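Local coordinates for adenosine monophosphate-protein transferase vopS (Vibrio parahaemolyticus, PDB 3LET) that transfers AMP from ATP to a specific threonine of host Rho GTPases, preventing their interaction with downstream effectors and so inhibiting actin assembly in infected cells, at residues R67-V72 and V115-M120; T76-N81 and A122-E127; E170-W175 and D297-L302; D208-L213 and R286-I291. One frame throughout, in Å; residues are numbered along the deposited sequence.

The four contacts fall into two pairs on opposite sides of the chain's centre. Interactions 1 and 2, in the N-terminal family region, have centres about 11 Å apart and share helix 113-139, which receives first helix 58-75 and then helix 77-86. Interactions 3 and 4 lie with their centres about 15 Å apart, interaction 4 being nested in the loop that interaction 3 closes. They touch directly: Trp175 packs on Arg286 and Tyr289, and Tyr289 OH probably hydrogen-bonds to Asn300 O. Arg286, a likely ATP-binding residue of the Fic core, belongs to interaction 4, whereas interactions 1 and 2 lie away from that site; interactions 2 and 4 are about 30 Å apart between centres.

Interaction 1 of 4, residues R67-V72 and V115-M120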
loop_
_atom_site.group_PDB
_atom_site.type_symbol
_atom_site.label_atom_id
_atom_site.label_comp_id
_atom_site.label_asym_id
_atom_site.label_seq_id
_atom_site.Cartn_x
_atom_site.Cartn_y
_atom_site.Cartn_z
ATOM N N ARG A 67 11.034 -11.511 15.823
ATOM C CA ARG A 67 10.984 -12.554 14.784
ATOM C C ARG A 67 9.890 -13.581 15.070
ATOM O O ARG A 67 9.149 -13.988 14.156
ATOM C CB ARG A 67 12.317 -13.309 14.667
ATOM C CG ARG A 67 13.486 -12.512 14.145
ATOM C CD ARG A 67 14.728 -13.407 14.043
ATOM N NE ARG A 67 14.656 -14.321 12.906
ATOM C CZ ARG A 67 15.585 -15.230 12.607
ATOM N NH1 ARG A 67 16.657 -15.380 13.367
ATOM N NH2 ARG A 67 15.440 -16.000 11.544
ATOM N N ALA A 68 9.788 -14.027 16.329
ATOM C CA ALA A 68 8.851 -15.114 16.648
ATOM C C ALA A 68 7.410 -14.599 16.591
ATOM O O ALA A 68 6.509 -15.274 16.060
ATOM C CB ALA A 68 9.131 -15.716 18.057
ATOM N N MET A 69 7.183 -13.403 17.121
ATOM C CA MET A 69 5.846 -12.780 17.002
ATOM C C MET A 69 5.421 -12.583 15.559
ATOM O O MET A 69 4.253 -12.837 15.191
ATOM C CB MET A 69 5.855 -11.440 17.689
ATOM C CG MET A 69 6.079 -11.680 19.150
ATOM S SD MET A 69 4.483 -11.767 19.847
ATOM C CE MET A 69 4.578 -10.083 20.450
ATOM N N THR A 70 6.361 -12.150 14.737
ATOM C CA THR A 70 6.060 -11.941 13.314
ATOM C C THR A 70 5.649 -13.251 12.666
ATOM O O THR A 70 4.647 -13.316 11.940
ATOM C CB THR A 70 7.281 -11.383 12.567
ATOM O OG1 THR A 70 7.608 -10.109 13.114
ATOM C CG2 THR A 70 6.979 -11.206 11.043
ATOM N N GLU A 71 6.430 -14.299 12.896
ATOM C CA GLU A 71 6.117 -15.631 12.344
ATOM C C GLU A 71 4.759 -16.127 12.829
ATOM O O GLU A 71 3.976 -16.628 12.045
ATOM C CB GLU A 71 7.195 -16.652 12.722
ATOM C CG GLU A 71 8.492 -16.359 11.955
ATOM C CD GLU A 71 9.671 -17.129 12.491
ATOM O OE1 GLU A 71 9.453 -18.104 13.219
ATOM O OE2 GLU A 71 10.808 -16.744 12.166
ATOM N N VAL A 72 4.463 -15.974 14.113
ATOM C CA VAL A 72 3.147 -16.399 14.598
ATOM C C VAL A 72 2.078 -15.608 13.843
ATOM O O VAL A 72 1.076 -16.169 13.392
ATOM C CB VAL A 72 2.976 -16.169 16.104
ATOM C CG1 VAL A 72 1.522 -16.409 16.513
ATOM C CG2 VAL A 72 3.902 -17.113 16.873
ATOM N N VAL A 115 -1.922 -12.615 24.951
ATOM C CA VAL A 115 -2.699 -11.381 24.947
ATOM C C VAL A 115 -2.260 -10.504 23.771
ATOM O O VAL A 115 -3.088 -9.985 23.032
ATOM C CB VAL A 115 -2.520 -10.609 26.259
ATOM C CG1 VAL A 115 -3.107 -9.221 26.146
ATOM C CG2 VAL A 115 -3.171 -11.376 27.403
ATOM N N ARG A 116 -0.950 -10.373 23.580
ATOM C CA ARG A 116 -0.420 -9.551 22.482
ATOM C C ARG A 116 -0.799 -10.142 21.132
ATOM O O ARG A 116 -1.149 -9.409 20.230
ATOM C CB ARG A 116 1.110 -9.413 22.580
ATOM C CG ARG A 116 1.593 -8.639 23.847
ATOM C CD ARG A 116 0.919 -7.274 23.970
ATOM N NE ARG A 116 1.332 -6.553 25.172
ATOM C CZ ARG A 116 1.853 -5.327 25.187
ATOM N NH1 ARG A 116 2.021 -4.642 24.063
ATOM N NH2 ARG A 116 2.197 -4.773 26.338
ATOM N N ILE A 117 -0.712 -11.461 20.984
ATOM C CA ILE A 117 -1.008 -12.084 19.701
ATOM C C ILE A 117 -2.491 -11.896 19.363
ATOM O O ILE A 117 -2.865 -11.614 18.201
ATOM C CB ILE A 117 -0.608 -13.560 19.706
ATOM C CG1 ILE A 117 0.924 -13.681 19.669
ATOM C CG2 ILE A 117 -1.220 -14.308 18.523
ATOM C CD1 ILE A 117 1.422 -15.038 20.119
ATOM N N ASN A 118 -3.332 -11.993 20.380
ATOM C CA ASN A 118 -4.754 -11.764 20.191
ATOM C C ASN A 118 -5.056 -10.336 19.813
ATOM O O ASN A 118 -5.848 -10.095 18.915
ATOM C CB ASN A 118 -5.524 -12.140 21.462
ATOM C CG ASN A 118 -5.633 -13.631 21.643
ATOM O OD1 ASN A 118 -5.232 -14.400 20.773
ATOM N ND2 ASN A 118 -6.192 -14.054 22.770
ATOM N N GLN A 119 -4.422 -9.381 20.485
ATOM C CA GLN A 119 -4.621 -7.976 20.163
ATOM C C GLN A 119 -4.180 -7.675 18.741
ATOM O O GLN A 119 -4.844 -6.928 18.034
ATOM C CB GLN A 119 -3.874 -7.073 21.145
ATOM C CG GLN A 119 -4.465 -7.137 22.554
ATOM C CD GLN A 119 -3.591 -6.482 23.592
ATOM O OE1 GLN A 119 -2.372 -6.618 23.566
ATOM N NE2 GLN A 119 -4.213 -5.769 24.524
ATOM N N MET A 120 -3.055 -8.245 18.328
ATOM C CA MET A 120 -2.556 -8.000 16.978
ATOM C C MET A 120 -3.435 -8.655 15.904
ATOM O O MET A 120 -3.531 -8.159 14.781
ATOM C CB MET A 120 -1.099 -8.422 16.860
ATOM C CG MET A 120 -0.193 -7.459 17.613
ATOM S SD MET A 120 1.545 -7.806 17.413
ATOM C CE MET A 120 1.648 -9.475 18.032
#
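Met69 reaches from helix 58-75 into the side-chain layer of helix 113-139. Its CB starts out along the flank of its own helix, and CG, anti to the carbonyl carbon (chi1 -65°), leads to bends at chi2 and chi3 that bring the end of the chain to the neighbouring helix. SD comes to 4.0 Å from Ile117 CG1 and also lies near the methyl of Met120. CE goes further: it is 3.8 Å from Met120 CE, where the two thioether chains lie roughly perpendicular, and 4.1 Å from Arg116 CB. One turn on, Val72 CG1 meets Ile117 CD1 at 3.9 Å and also touches its CG2, so the branched isoleucine receives it on two carbons. Arg116 offers only the root of its side chain here; its guanidinium leads away and gives NH1 to Tyr102 O. Leu43 and Val99 also touch Met69. The helix axes are 11.0 Å apart and cross at -48°, a wide spacing that suits long, flexible methionines. No hydrogen bond joins the two segments, so the contact rests on dispersion and exclusion of water, with no directional bond to fix its register.

Interaction 2 of 4, residues T76-N81 and A122-E127; sequences TDSGKN and AVFDME
Helices 77-81 and 122-127 run in roughly the same direction, their axes 31° apart and approaching to 8.8 Å, and the backbones come nearest where Ser78 faces Asp125, with CA atoms 5.6 Å apart. Small residues permit this closeness. Ser78 OG rests 3.2 Å from Phe124 CB and lies near the plane of the ring, at its edge; its chi1 of 55° sets the hydroxyl between the backbone N and carbonyl carbon, where it also makes a weak bond to Thr76 OG1. Gly79 N sits at the same ring edge, 3.7 Å from Phe124 CD2; having no side chain, Gly79 leaves room for the capping hydroxyl of Thr76. Asp125 OD1 lies 3.3 Å from Ser78 CB and accepts a bond from a water that in turn accepts from Asn81 ND2, a water bridge between the two helices. Ala95, Val98 and Leu82 add apolar surroundings to Phe124. Thr76 OG1 accepts from Gly79 N at 3.0 Å and also bonds to Met73 O of the preceding helix. The result is an N-cap at the junction of two consecutive helices, packed on helix 113-139 within the all-helical N-terminal region.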
loop_
_atom_site.group_PDB
_atom_site.type_symbol
_atom_site.label_atom_id
_atom_site.label_comp_id
_atom_site.label_asym_id
_atom_site.label_seq_id
_atom_site.Cartn_x
_atom_site.Cartn_y
_atom_site.Cartn_z
ATOM N N THR A 76 -1.565 -16.649 11.395
ATOM C CA THR A 76 -2.944 -16.502 11.917
ATOM C C THR A 76 -3.930 -16.401 10.755
ATOM O O THR A 76 -3.539 -16.111 9.614
ATOM C CB THR A 76 -3.114 -15.244 12.797
ATOM O OG1 THR A 76 -2.819 -14.076 12.032
ATOM C CG2 THR A 76 -2.169 -15.289 14.025
ATOM N N ASP A 77 -5.210 -16.629 11.032
ATOM C CA ASP A 77 -6.212 -16.476 9.992
ATOM C C ASP A 77 -6.142 -15.075 9.368
ATOM O O ASP A 77 -6.184 -14.937 8.135
ATOM C CB ASP A 77 -7.608 -16.724 10.561
ATOM C CG ASP A 77 -7.909 -18.202 10.723
ATOM O OD1 ASP A 77 -6.981 -19.022 10.506
ATOM O OD2 ASP A 77 -9.070 -18.540 11.052
ATOM N N SER A 78 -6.060 -14.026 10.183
ATOM C CA SER A 78 -6.013 -12.669 9.598
ATOM C C SER A 78 -4.717 -12.437 8.831
ATOM O O SER A 78 -4.709 -11.762 7.811
ATOM C CB SER A 78 -6.205 -11.570 10.654
ATOM O OG SER A 78 -5.265 -11.692 11.695
ATOM N N GLY A 79 -3.619 -13.033 9.289
ATOM C CA GLY A 79 -2.376 -12.900 8.558
ATOM C C GLY A 79 -2.473 -13.552 7.186
ATOM O O GLY A 79 -1.969 -13.027 6.195
ATOM N N LYS A 80 -3.121 -14.708 7.109
ATOM C CA LYS A 80 -3.357 -15.335 5.809
ATOM C C LYS A 80 -4.330 -14.530 4.943
ATOM O O LYS A 80 -4.164 -14.475 3.738
ATOM C CB LYS A 80 -3.894 -16.755 6.018
ATOM C CG LYS A 80 -2.800 -17.695 6.565
ATOM C CD LYS A 80 -3.411 -19.071 6.852
ATOM C CE LYS A 80 -2.394 -20.023 7.439
ATOM N NZ LYS A 80 -3.135 -21.222 7.998
ATOM N N ASN A 81 -5.327 -13.911 5.562
ATOM C CA ASN A 81 -6.269 -13.067 4.822
ATOM C C ASN A 81 -5.508 -11.891 4.167
ATOM O O ASN A 81 -5.772 -11.548 3.035
ATOM C CB ASN A 81 -7.347 -12.511 5.746
ATOM C CG ASN A 81 -8.304 -13.572 6.255
ATOM O OD1 ASN A 81 -8.396 -14.666 5.695
ATOM N ND2 ASN A 81 -9.031 -13.245 7.325
ATOM N N ALA A 122 -6.629 -8.673 16.149
ATOM C CA ALA A 122 -7.688 -7.676 15.970
ATOM C C ALA A 122 -7.196 -6.507 15.102
ATOM O O ALA A 122 -7.944 -5.986 14.276
ATOM C CB ALA A 122 -8.217 -7.179 17.339
ATOM N N VAL A 123 -5.933 -6.101 15.260
ATOM C CA VAL A 123 -5.387 -5.031 14.427
ATOM C C VAL A 123 -5.405 -5.483 12.963
ATOM O O VAL A 123 -5.865 -4.754 12.109
ATOM C CB VAL A 123 -3.947 -4.642 14.846
ATOM C CG1 VAL A 123 -3.299 -3.720 13.796
ATOM C CG2 VAL A 123 -3.956 -3.979 16.237
ATOM N N PHE A 124 -4.941 -6.696 12.692
ATOM C CA PHE A 124 -4.936 -7.249 11.313
ATOM C C PHE A 124 -6.360 -7.341 10.766
ATOM O O PHE A 124 -6.611 -7.015 9.592
ATOM C CB PHE A 124 -4.349 -8.677 11.296
ATOM C CG PHE A 124 -2.841 -8.753 11.165
ATOM C CD1 PHE A 124 -2.038 -7.641 11.335
ATOM C CD2 PHE A 124 -2.236 -9.970 10.879
ATOM C CE1 PHE A 124 -0.675 -7.726 11.223
ATOM C CE2 PHE A 124 -0.858 -10.066 10.782
ATOM C CZ PHE A 124 -0.079 -8.935 10.962
ATOM N N ASP A 125 -7.309 -7.803 11.595
ATOM C CA ASP A 125 -8.704 -7.952 11.134
ATOM C C ASP A 125 -9.263 -6.592 10.692
ATOM O O ASP A 125 -10.073 -6.503 9.735
ATOM C CB ASP A 125 -9.602 -8.470 12.268
ATOM C CG ASP A 125 -9.595 -10.007 12.423
ATOM O OD1 ASP A 125 -9.281 -10.740 11.471
ATOM O OD2 ASP A 125 -9.960 -10.486 13.523
ATOM N N MET A 126 -8.908 -5.537 11.422
ATOM C CA MET A 126 -9.381 -4.177 11.080
ATOM C C MET A 126 -8.773 -3.778 9.749
ATOM O O MET A 126 -9.468 -3.240 8.875
ATOM C CB MET A 126 -8.982 -3.146 12.147
ATOM C CG MET A 126 -9.673 -3.346 13.497
ATOM S SD MET A 126 -11.443 -3.102 13.370
ATOM C CE MET A 126 -11.525 -1.402 12.806
ATOM N N GLU A 127 -7.500 -4.075 9.577
ATOM C CA GLU A 127 -6.843 -3.713 8.315
ATOM C C GLU A 127 -7.509 -4.470 7.170
ATOM O O GLU A 127 -7.849 -3.882 6.140
ATOM C CB GLU A 127 -5.357 -4.028 8.368
ATOM C CG GLU A 127 -4.600 -3.677 7.069
ATOM C CD GLU A 127 -4.464 -2.164 6.810
ATOM O OE1 GLU A 127 -4.976 -1.351 7.603
ATOM O OE2 GLU A 127 -3.826 -1.788 5.790
HETATM O O HOH W 1 -9.632 -10.758 8.767
#

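Interaction 3 of 4, residues E170-W175 and D297-L302; sequences ERAAAW and DSFNPL
The Phe299 ring is flanked on both faces: Ala172 CA makes a CH-pi contact, 3.6 Å from the centroid, and Pro301 N lies above the opposite face toward the rim. Trp175 and Arg171 NH1 come to the ring's edge. Phe299 lies in the loop 297-302 of the Fic fold, which opens with Asp297, the C-prime residue of the Schellman motif ending helix 281-295, and packs against helix 168-179. Trp175 presents a face of its five-membered ring to Pro301 CB, 4.1 Å from the centroid, while its six-membered ring meets Phe299 obliquely, planes at 54°. With CG anti to the backbone N (chi1 174°), the indole extends toward the loop, and CZ2 touches Leu302 CB. Alanine at 172 is small enough for the phenyl to lie on the helix. Leu302 N is buried without a polar partner. The side chain of Trp175 also lies about 4 Å from that of Arg286, probably an ATP-binding residue. A water joins Trp175 NE1 to Leu302 O. Arginine suits position 171 because its several N-H groups serve Glu157, Asn168 OD1 and Phe299 O; NH1 bonds to Phe299 O in the guanidinium plane at 2.9 Å, the N-H...O angle being 160°.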
loop_
_atom_site.group_PDB
_atom_site.type_symbol
_atom_site.label_atom_id
_atom_site.label_comp_id
_atom_site.label_asym_id
_atom_site.label_seq_id
_atom_site.Cartn_x
_atom_site.Cartn_y
_atom_site.Cartn_z
ATOM N N GLU A 170 -1.296 18.837 -24.264
ATOM C CA GLU A 170 -1.326 20.098 -23.522
ATOM C C GLU A 170 -2.608 20.279 -22.708
ATOM O O GLU A 170 -2.571 20.825 -21.578
ATOM C CB GLU A 170 -1.070 21.290 -24.474
ATOM C CG GLU A 170 0.360 21.303 -24.999
ATOM C CD GLU A 170 0.576 22.414 -26.020
ATOM O OE1 GLU A 170 0.695 23.584 -25.615
ATOM O OE2 GLU A 170 0.609 22.114 -27.226
ATOM N N ARG A 171 -3.732 19.785 -23.235
ATOM C CA ARG A 171 -4.988 19.828 -22.496
ATOM C C ARG A 171 -4.892 18.974 -21.222
ATOM O O ARG A 171 -5.344 19.377 -20.149
ATOM C CB ARG A 171 -6.156 19.302 -23.357
ATOM C CG ARG A 171 -6.491 20.250 -24.538
ATOM C CD ARG A 171 -7.645 19.722 -25.390
ATOM N NE ARG A 171 -8.839 19.527 -24.578
ATOM C CZ ARG A 171 -9.410 18.350 -24.335
ATOM N NH1 ARG A 171 -8.934 17.225 -24.871
ATOM N NH2 ARG A 171 -10.503 18.316 -23.581
ATOM N N ALA A 172 -4.310 17.790 -21.350
ATOM C CA ALA A 172 -4.184 16.894 -20.190
ATOM C C ALA A 172 -3.258 17.532 -19.164
ATOM O O ALA A 172 -3.560 17.526 -17.980
ATOM C CB ALA A 172 -3.655 15.551 -20.624
ATOM N N ALA A 173 -2.136 18.090 -19.612
ATOM C CA ALA A 173 -1.229 18.800 -18.694
ATOM C C ALA A 173 -1.947 19.916 -17.944
ATOM O O ALA A 173 -1.844 20.012 -16.730
ATOM C CB ALA A 173 -0.005 19.355 -19.427
ATOM N N ALA A 174 -2.710 20.742 -18.653
ATOM C CA ALA A 174 -3.472 21.812 -18.010
ATOM C C ALA A 174 -4.439 21.317 -16.953
ATOM O O ALA A 174 -4.634 21.968 -15.917
ATOM C CB ALA A 174 -4.267 22.619 -19.077
ATOM N N TRP A 175 -5.063 20.178 -17.234
ATOM C CA TRP A 175 -6.048 19.590 -16.334
ATOM C C TRP A 175 -5.343 19.149 -15.065
ATOM O O TRP A 175 -5.793 19.460 -13.968
ATOM C CB TRP A 175 -6.724 18.401 -16.996
ATOM C CG TRP A 175 -7.645 17.647 -16.065
ATOM C CD1 TRP A 175 -8.838 18.085 -15.511
ATOM C CD2 TRP A 175 -7.467 16.308 -15.633
ATOM N NE1 TRP A 175 -9.389 17.077 -14.739
ATOM C CE2 TRP A 175 -8.571 15.982 -14.808
ATOM C CE3 TRP A 175 -6.482 15.338 -15.873
ATOM C CZ2 TRP A 175 -8.688 14.736 -14.202
ATOM C CZ3 TRP A 175 -6.618 14.101 -15.275
ATOM C CH2 TRP A 175 -7.702 13.821 -14.448
ATOM N N ASP A 297 -5.060 7.897 -27.673
ATOM C CA ASP A 297 -5.312 9.015 -28.615
ATOM C C ASP A 297 -6.542 9.842 -28.240
ATOM O O ASP A 297 -7.399 10.179 -29.080
ATOM C CB ASP A 297 -5.446 8.477 -30.058
ATOM C CG ASP A 297 -5.400 9.585 -31.113
ATOM O OD1 ASP A 297 -4.763 10.631 -30.853
ATOM O OD2 ASP A 297 -5.993 9.409 -32.208
ATOM N N SER A 298 -6.648 10.200 -26.975
ATOM C CA SER A 298 -7.812 10.961 -26.537
ATOM C C SER A 298 -7.459 11.722 -25.283
ATOM O O SER A 298 -6.433 11.466 -24.674
ATOM C CB SER A 298 -8.982 10.022 -26.244
ATOM O OG SER A 298 -8.734 9.256 -25.069
ATOM N N PHE A 299 -8.289 12.679 -24.909
ATOM C CA PHE A 299 -8.238 13.176 -23.544
ATOM C C PHE A 299 -9.572 13.784 -23.156
ATOM O O PHE A 299 -9.986 14.794 -23.699
ATOM C CB PHE A 299 -7.121 14.186 -23.279
ATOM C CG PHE A 299 -7.177 14.721 -21.881
ATOM C CD1 PHE A 299 -6.985 13.861 -20.801
ATOM C CD2 PHE A 299 -7.552 16.025 -21.629
ATOM C CE1 PHE A 299 -7.106 14.306 -19.528
ATOM C CE2 PHE A 299 -7.681 16.479 -20.341
ATOM C CZ PHE A 299 -7.443 15.619 -19.278
ATOM N N ASN A 300 -10.231 13.135 -22.202
ATOM C CA ASN A 300 -11.502 13.592 -21.667
ATOM C C ASN A 300 -11.315 13.932 -20.189
ATOM O O ASN A 300 -11.060 13.042 -19.391
ATOM C CB ASN A 300 -12.520 12.460 -21.781
ATOM C CG ASN A 300 -12.621 11.907 -23.205
ATOM O OD1 ASN A 300 -13.168 12.557 -24.089
ATOM N ND2 ASN A 300 -12.092 10.700 -23.423
ATOM N N PRO A 301 -11.414 15.217 -19.822
ATOM C CA PRO A 301 -11.163 15.561 -18.416
ATOM C C PRO A 301 -12.320 15.040 -17.542
ATOM O O PRO A 301 -13.454 14.959 -18.017
ATOM C CB PRO A 301 -11.128 17.094 -18.447
ATOM C CG PRO A 301 -11.993 17.444 -19.634
ATOM C CD PRO A 301 -11.590 16.425 -20.647
ATOM N N LEU A 302 -12.043 14.667 -16.300
ATOM C CA LEU A 302 -13.077 14.121 -15.418
ATOM C C LEU A 302 -13.808 15.204 -14.659
ATOM O O LEU A 302 -13.185 16.079 -14.071
ATOM C CB LEU A 302 -12.438 13.193 -14.369
ATOM C CG LEU A 302 -11.847 11.881 -14.889
ATOM C CD1 LEU A 302 -11.045 11.145 -13.784
ATOM C CD2 LEU A 302 -12.954 10.994 -15.426
HETATM O O HOH W 2 -12.782 16.602 -24.090
HETATM O O HOH W 3 -11.243 16.987 -12.494
#

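Interaction 4 of 4, residues D208-L213 and R286-I291; sequences DNLKEL and RMLYAI
Leu210 and Leu213 meet Leu288 through their methyls. Leu210 and Leu288 join branch to branch: Leu210 CD2 lies 3.7 Å from Leu288 CD2, and the two CD1 methyls are 3.8 Å apart. Leu213 works through one methyl. A chi1 of 172° swings its side chain opposite its backbone N and sends CD2 among three residues of the other helix, 3.9 Å from Leu288 CD2, 4.0 Å from Met287 CG and 4.1 Å from Ile291 CD1; Leu213 and Leu288 run antiparallel alongside one another. With axes 12.3 Å apart and crossing at 113°, long apolar side chains, leucine, isoleucine and methionine, are needed to bring the helices into contact. No hydrogen bond joins the two segments; Arg286, which probably binds ATP, makes a salt bridge elsewhere, to Glu307. Gly280, Asn281 and Gly282, likewise probable ATP ligands, lie at the N-terminal end of helix 281-295, in the Fic motif. Helix 207-217 packs on one side of helix 281-295; helix 184-199 touches Met287, Ile291 and Leu213, helix 260-274 reaches Leu288 through Leu267 and Val271, and helix 168-179 packs on Ala290.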
loop_
_atom_site.group_PDB
_atom_site.type_symbol
_atom_site.label_atom_id
_atom_site.label_comp_id
_atom_site.label_asym_id
_atom_site.label_seq_id
_atom_site.Cartn_x
_atom_site.Cartn_y
_atom_site.Cartn_z
ATOM N N ASP A 208 6.633 -1.051 -9.418
ATOM C CA ASP A 208 7.978 -0.465 -9.400
ATOM C C ASP A 208 8.020 0.740 -10.349
ATOM O O ASP A 208 8.571 1.795 -10.019
ATOM C CB ASP A 208 9.024 -1.471 -9.854
ATOM C CG ASP A 208 9.450 -2.418 -8.748
ATOM O OD1 ASP A 208 9.148 -2.138 -7.575
ATOM O OD2 ASP A 208 10.106 -3.439 -9.057
ATOM N N ASN A 209 7.442 0.584 -11.529
ATOM C CA ASN A 209 7.417 1.694 -12.485
ATOM C C ASN A 209 6.635 2.874 -11.925
ATOM O O ASN A 209 6.996 4.031 -12.134
ATOM C CB ASN A 209 6.810 1.271 -13.822
ATOM C CG ASN A 209 7.724 0.353 -14.617
ATOM O OD1 ASN A 209 8.883 0.134 -14.261
ATOM N ND2 ASN A 209 7.196 -0.203 -15.695
ATOM N N LEU A 210 5.535 2.589 -11.245
ATOM C CA LEU A 210 4.736 3.674 -10.665
ATOM C C LEU A 210 5.496 4.371 -9.536
ATOM O O LEU A 210 5.377 5.579 -9.341
ATOM C CB LEU A 210 3.406 3.170 -10.112
ATOM C CG LEU A 210 2.392 2.609 -11.099
ATOM C CD1 LEU A 210 1.009 2.564 -10.418
ATOM C CD2 LEU A 210 2.328 3.455 -12.345
ATOM N N LYS A 211 6.264 3.625 -8.762
ATOM C CA LYS A 211 7.009 4.281 -7.675
ATOM C C LYS A 211 8.079 5.205 -8.265
ATOM O O LYS A 211 8.365 6.273 -7.719
ATOM C CB LYS A 211 7.641 3.239 -6.751
ATOM C CG LYS A 211 6.552 2.512 -5.931
ATOM C CD LYS A 211 7.117 1.300 -5.186
ATOM C CE LYS A 211 7.978 1.740 -4.019
ATOM N NZ LYS A 211 8.094 0.671 -2.990
ATOM N N GLU A 212 8.661 4.800 -9.382
ATOM C CA GLU A 212 9.667 5.643 -10.045
ATOM C C GLU A 212 9.041 6.926 -10.583
ATOM O O GLU A 212 9.580 8.008 -10.412
ATOM C CB GLU A 212 10.349 4.901 -11.177
ATOM C CG GLU A 212 11.188 3.740 -10.709
ATOM C CD GLU A 212 11.928 3.071 -11.859
ATOM O OE1 GLU A 212 12.495 3.809 -12.706
ATOM O OE2 GLU A 212 11.925 1.814 -11.907
ATOM N N LEU A 213 7.883 6.809 -11.208
ATOM C CA LEU A 213 7.169 8.001 -11.686
ATOM C C LEU A 213 6.813 8.894 -10.506
ATOM O O LEU A 213 7.047 10.091 -10.528
ATOM C CB LEU A 213 5.899 7.595 -12.441
ATOM C CG LEU A 213 4.960 8.747 -12.824
ATOM C CD1 LEU A 213 5.685 9.847 -13.642
ATOM C CD2 LEU A 213 3.752 8.180 -13.599
ATOM N N ARG A 286 -4.376 11.275 -11.267
ATOM C CA ARG A 286 -4.624 12.118 -12.459
ATOM C C ARG A 286 -3.557 11.953 -13.524
ATOM O O ARG A 286 -3.860 11.925 -14.704
ATOM C CB ARG A 286 -4.728 13.587 -12.044
ATOM C CG ARG A 286 -5.920 13.807 -11.132
ATOM C CD ARG A 286 -6.373 15.270 -11.052
ATOM N NE ARG A 286 -7.520 15.354 -10.135
ATOM C CZ ARG A 286 -7.398 15.473 -8.825
ATOM N NH1 ARG A 286 -6.188 15.584 -8.288
ATOM N NH2 ARG A 286 -8.474 15.493 -8.049
ATOM N N MET A 287 -2.296 11.834 -13.117
ATOM C CA MET A 287 -1.247 11.614 -14.109
ATOM C C MET A 287 -1.472 10.260 -14.798
ATOM O O MET A 287 -1.353 10.161 -16.024
ATOM C CB MET A 287 0.136 11.704 -13.447
ATOM C CG MET A 287 1.304 11.271 -14.327
ATOM S SD MET A 287 1.605 12.485 -15.656
ATOM C CE MET A 287 2.440 13.789 -14.720
ATOM N N LEU A 288 -1.790 9.191 -14.050
ATOM C CA LEU A 288 -2.015 7.891 -14.739
ATOM C C LEU A 288 -3.257 7.909 -15.643
ATOM O O LEU A 288 -3.268 7.283 -16.702
ATOM C CB LEU A 288 -2.128 6.701 -13.762
ATOM C CG LEU A 288 -0.839 6.452 -12.965
ATOM C CD1 LEU A 288 -1.047 5.236 -12.064
ATOM C CD2 LEU A 288 0.355 6.213 -13.853
ATOM N N TYR A 289 -4.298 8.616 -15.224
ATOM C CA TYR A 289 -5.503 8.736 -16.046
ATOM C C TYR A 289 -5.117 9.394 -17.369
ATOM O O TYR A 289 -5.489 8.894 -18.443
ATOM C CB TYR A 289 -6.549 9.604 -15.332
ATOM C CG TYR A 289 -7.769 9.903 -16.205
ATOM C CD1 TYR A 289 -8.772 8.940 -16.382
ATOM C CD2 TYR A 289 -7.910 11.143 -16.835
ATOM C CE1 TYR A 289 -9.900 9.196 -17.161
ATOM C CE2 TYR A 289 -9.051 11.418 -17.648
ATOM C CZ TYR A 289 -10.027 10.446 -17.795
ATOM O OH TYR A 289 -11.124 10.716 -18.600
ATOM N N ALA A 290 -4.400 10.523 -17.285
ATOM C CA ALA A 290 -3.987 11.269 -18.483
ATOM C C ALA A 290 -3.084 10.439 -19.379
ATOM O O ALA A 290 -3.236 10.452 -20.588
ATOM C CB ALA A 290 -3.279 12.572 -18.116
ATOM N N ILE A 291 -2.112 9.739 -18.811
ATOM C CA ILE A 291 -1.236 8.934 -19.648
ATOM C C ILE A 291 -2.047 7.863 -20.364
ATOM O O ILE A 291 -1.861 7.639 -21.561
ATOM C CB ILE A 291 -0.138 8.261 -18.826
ATOM C CG1 ILE A 291 0.797 9.323 -18.224
ATOM C CG2 ILE A 291 0.655 7.263 -19.682
ATOM C CD1 ILE A 291 1.686 8.728 -17.084
#